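Local coordinates for protein aminopeptidase N (Francisella tularensis subsp. tularensis, PDB 5DLL) that probably degrades intracellular peptides as a zinc-dependent aminopeptidase of the M1 family, releasing amino acids, preferably alanine, from their N-termini, at residues V497-I502 with Y523-I528. Residues are numbered along the deposited sequence; the frame is centred on the assembly and turned at random.
Sequences VKMGLI and YTFENI
The strand that carries Met-499 and Leu-501 and the strand end and turn that carry Phe-525 and Ile-528 face each other without a backbone hydrogen bond, and even the nearest CA atoms, those of Leu-501 and Ile-528, stay 9.5 Å apart. Side chains from both segments bridge this gap. Met-499 and Phe-525 reach for each other from opposite directions, and the methionine methyl CE settles 3.6 Å from CZ and 3.9 Å from CE2 of the Phe-525 ring, at its far end. With CG placed between the backbone N and the carbonyl carbon (chi1 53°), the Met-499 chain bends at chi2 and chi3 to deliver this methyl. The sulfur follows in a Met-aromatic contact: SD lies 5.3 Å from the centroid of the Phe-525 ring and 57° off its normal, an oblique approach.

The strands that carry Met-499 and Phe-525 belong to different sheets of the Ig-like domain, and Ile-528 follows in the loop after the second. Residues 497-502 lie on the central strand of a three-stranded antiparallel sheet, bonded through their backbone to strand 508-516 and to Ser-535 and Arg-538, whereas strand 520-525 is an outermost strand of the four-stranded sheet, so the contact is part of the apolar filling of a beta-sandwich.

Two residues along from Met-499, Leu-501 points the same way, and its CD1 meets two partners. Leu-501 CD1 lies 4.4 Å from Phe-525 CG, obliquely to the ring, and 4.3 Å from Ile-528 CD1. The carbonyl of Ile-528 is hydrogen-bonded to the hydroxyl of Tyr-466, while Gln-512 also touches the side chain of Phe-525.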
ATOM      1  N   VAL A 497      -5.661 -13.158  20.901  1.00 64.61           N
ATOM      2  CA  VAL A 497      -5.872 -11.965  21.716  1.00 61.85           C
ATOM      3  C   VAL A 497      -4.630 -11.685  22.556  1.00 60.23           C
ATOM      4  O   VAL A 497      -4.443 -12.278  23.620  1.00 61.32           O
ATOM      5  CB  VAL A 497      -7.085 -12.128  22.653  1.00 62.66           C
ATOM      6  CG1 VAL A 497      -7.530 -10.770  23.179  1.00 63.09           C
ATOM      7  CG2 VAL A 497      -8.227 -12.829  21.933  1.00 64.73           C
ATOM      8  N   LYS A 498      -3.781 -10.786  22.063  1.00 59.43           N
ATOM      9  CA  LYS A 498      -2.583 -10.367  22.786  1.00 59.68           C
ATOM     10  C   LYS A 498      -3.003  -9.398  23.880  1.00 61.71           C
ATOM     11  O   LYS A 498      -3.641  -8.379  23.603  1.00 60.56           O
ATOM     12  CB  LYS A 498      -1.578  -9.707  21.839  1.00 58.11           C
ATOM     13  CG  LYS A 498      -0.215  -9.476  22.462  1.00 59.05           C
ATOM     14  CD  LYS A 498       0.739  -8.796  21.497  1.00 58.82           C
ATOM     15  CE  LYS A 498       1.991  -8.327  22.225  1.00 61.13           C
ATOM     16  NZ  LYS A 498       2.926  -7.603  21.323  1.00 61.21           N
ATOM     17  N   MET A 499      -2.647  -9.715  25.122  1.00 66.56           N
ATOM     18  CA  MET A 499      -3.249  -9.039  26.266  1.00 69.62           C
ATOM     19  C   MET A 499      -2.361  -8.964  27.504  1.00 67.84           C
ATOM     20  O   MET A 499      -1.280  -9.554  27.563  1.00 63.80           O
ATOM     21  CB  MET A 499      -4.584  -9.717  26.615  1.00 73.88           C
ATOM     22  CG  MET A 499      -4.508 -11.226  26.832  1.00 78.40           C
ATOM     23  SD  MET A 499      -4.096 -11.723  28.517  1.00 87.91           S
ATOM     24  CE  MET A 499      -5.602 -11.291  29.383  1.00 87.85           C
ATOM     25  N   GLY A 500      -2.840  -8.198  28.480  1.00 67.16           N
ATOM     26  CA  GLY A 500      -2.216  -8.082  29.791  1.00 68.88           C
ATOM     27  C   GLY A 500      -3.234  -7.560  30.786  1.00 70.13           C
ATOM     28  O   GLY A 500      -4.328  -7.146  30.401  1.00 69.29           O
ATOM     29  N   LEU A 501      -2.885  -7.595  32.066  1.00 73.81           N
ATOM     30  CA  LEU A 501      -3.726  -7.016  33.110  1.00 74.19           C
ATOM     31  C   LEU A 501      -2.955  -5.910  33.807  1.00 72.91           C
ATOM     32  O   LEU A 501      -1.741  -6.008  33.987  1.00 73.25           O
ATOM     33  CB  LEU A 501      -4.155  -8.082  34.121  1.00 76.88           C
ATOM     34  CG  LEU A 501      -5.044  -9.208  33.586  1.00 77.23           C
ATOM     35  CD1 LEU A 501      -5.349 -10.208  34.692  1.00 79.35           C
ATOM     36  CD2 LEU A 501      -6.331  -8.662  32.983  1.00 77.35           C
ATOM     37  N   ILE A 502      -3.666  -4.855  34.189  1.00 72.50           N
ATOM     38  CA  ILE A 502      -3.070  -3.726  34.889  1.00 73.66           C
ATOM     39  C   ILE A 502      -3.822  -3.517  36.206  1.00 75.65           C
ATOM     40  O   ILE A 502      -5.000  -3.164  36.202  1.00 76.26           O
ATOM     41  CB  ILE A 502      -3.119  -2.439  34.033  1.00 71.55           C
ATOM     42  CG1 ILE A 502      -2.767  -2.741  32.570  1.00 68.78           C
ATOM     43  CG2 ILE A 502      -2.171  -1.384  34.588  1.00 72.75           C
ATOM     44  CD1 ILE A 502      -2.865  -1.537  31.655  1.00 66.99           C
ATOM     45  N   TYR A 523     -12.163 -17.299  30.200  1.00 72.68           N
ATOM     46  CA  TYR A 523     -10.769 -17.486  30.613  1.00 78.05           C
ATOM     47  C   TYR A 523     -10.586 -17.034  32.059  1.00 80.02           C
ATOM     48  O   TYR A 523     -10.915 -15.896  32.410  1.00 69.88           O
ATOM     49  CB  TYR A 523      -9.829 -16.694  29.697  1.00 81.83           C
ATOM     50  CG  TYR A 523     -10.064 -16.975  28.231  1.00 83.75           C
ATOM     51  CD1 TYR A 523     -11.007 -16.248  27.512  1.00 74.05           C
ATOM     52  CD2 TYR A 523      -9.366 -17.985  27.573  1.00 81.53           C
ATOM     53  CE1 TYR A 523     -11.244 -16.511  26.177  1.00 73.95           C
ATOM     54  CE2 TYR A 523      -9.596 -18.252  26.235  1.00 82.98           C
ATOM     55  CZ  TYR A 523     -10.536 -17.510  25.544  1.00 74.67           C
ATOM     56  OH  TYR A 523     -10.777 -17.761  24.217  1.00 70.73           O
ATOM     57  N   THR A 524     -10.060 -17.931  32.890  1.00 81.84           N
ATOM     58  CA  THR A 524      -9.913 -17.666  34.322  1.00 74.62           C
ATOM     59  C   THR A 524      -8.460 -17.348  34.705  1.00 76.87           C
ATOM     60  O   THR A 524      -7.524 -18.037  34.283  1.00 65.35           O
ATOM     61  CB  THR A 524     -10.459 -18.833  35.179  1.00 70.86           C
ATOM     62  OG1 THR A 524     -10.531 -18.421  36.548  1.00 69.46           O
ATOM     63  CG2 THR A 524      -9.580 -20.083  35.075  1.00 75.34           C
ATOM     64  N   PHE A 525      -8.291 -16.287  35.497  1.00 79.35           N
ATOM     65  CA  PHE A 525      -6.986 -15.872  36.009  1.00 83.97           C
ATOM     66  C   PHE A 525      -7.008 -15.859  37.533  1.00 90.03           C
ATOM     67  O   PHE A 525      -7.655 -15.007  38.141  1.00 91.97           O
ATOM     68  CB  PHE A 525      -6.623 -14.480  35.486  1.00 80.30           C
ATOM     69  CG  PHE A 525      -6.441 -14.423  33.996  1.00 86.47           C
ATOM     70  CD1 PHE A 525      -5.255 -14.851  33.415  1.00 89.84           C
ATOM     71  CD2 PHE A 525      -7.455 -13.944  33.173  1.00 77.73           C
ATOM     72  CE1 PHE A 525      -5.082 -14.805  32.043  1.00 90.52           C
ATOM     73  CE2 PHE A 525      -7.286 -13.894  31.798  1.00 79.51           C
ATOM     74  CZ  PHE A 525      -6.098 -14.325  31.232  1.00 78.48           C
ATOM     75  N   GLU A 526      -6.299 -16.804  38.143  1.00 88.25           N
ATOM     76  CA  GLU A 526      -6.253 -16.921  39.599  1.00 91.96           C
ATOM     77  C   GLU A 526      -5.159 -16.038  40.200  1.00 94.26           C
ATOM     78  O   GLU A 526      -4.292 -15.530  39.486  1.00 94.42           O
ATOM     79  CB  GLU A 526      -6.039 -18.380  40.000  1.00 86.99           C
ATOM     80  CG  GLU A 526      -7.172 -19.299  39.572  1.00 89.00           C
ATOM     81  CD  GLU A 526      -6.742 -20.748  39.458  1.00101.81           C
ATOM     82  OE1 GLU A 526      -5.954 -21.209  40.313  1.00114.48           O
ATOM     83  OE2 GLU A 526      -7.197 -21.430  38.514  1.00100.97           O
ATOM     84  N   ASN A 527      -5.224 -15.857  41.517  1.00 97.01           N
ATOM     85  CA  ASN A 527      -4.232 -15.086  42.275  1.00 99.93           C
ATOM     86  C   ASN A 527      -4.119 -13.625  41.839  1.00 90.07           C
ATOM     87  O   ASN A 527      -3.018 -13.080  41.733  1.00 80.12           O
ATOM     88  CB  ASN A 527      -2.859 -15.766  42.218  1.00100.27           C
ATOM     89  CG  ASN A 527      -2.927 -17.238  42.565  1.00102.42           C
ATOM     90  OD1 ASN A 527      -3.379 -18.055  41.761  1.00110.24           O
ATOM     91  ND2 ASN A 527      -2.479 -17.585  43.765  1.00 96.56           N
ATOM     92  N   ILE A 528      -5.267 -12.997  41.600  1.00 87.81           N
ATOM     93  CA  ILE A 528      -5.325 -11.587  41.234  1.00 91.32           C
ATOM     94  C   ILE A 528      -5.833 -10.789  42.431  1.00 89.92           C
ATOM     95  O   ILE A 528      -7.031 -10.774  42.721  1.00 86.55           O
ATOM     96  CB  ILE A 528      -6.226 -11.364  40.000  1.00 98.18           C
ATOM     97  CG1 ILE A 528      -5.734 -12.215  38.817  1.00 92.05           C
ATOM     98  CG2 ILE A 528      -6.284  -9.888  39.628  1.00102.32           C
ATOM     99  CD1 ILE A 528      -4.265 -12.048  38.479  1.00 80.32           C
TER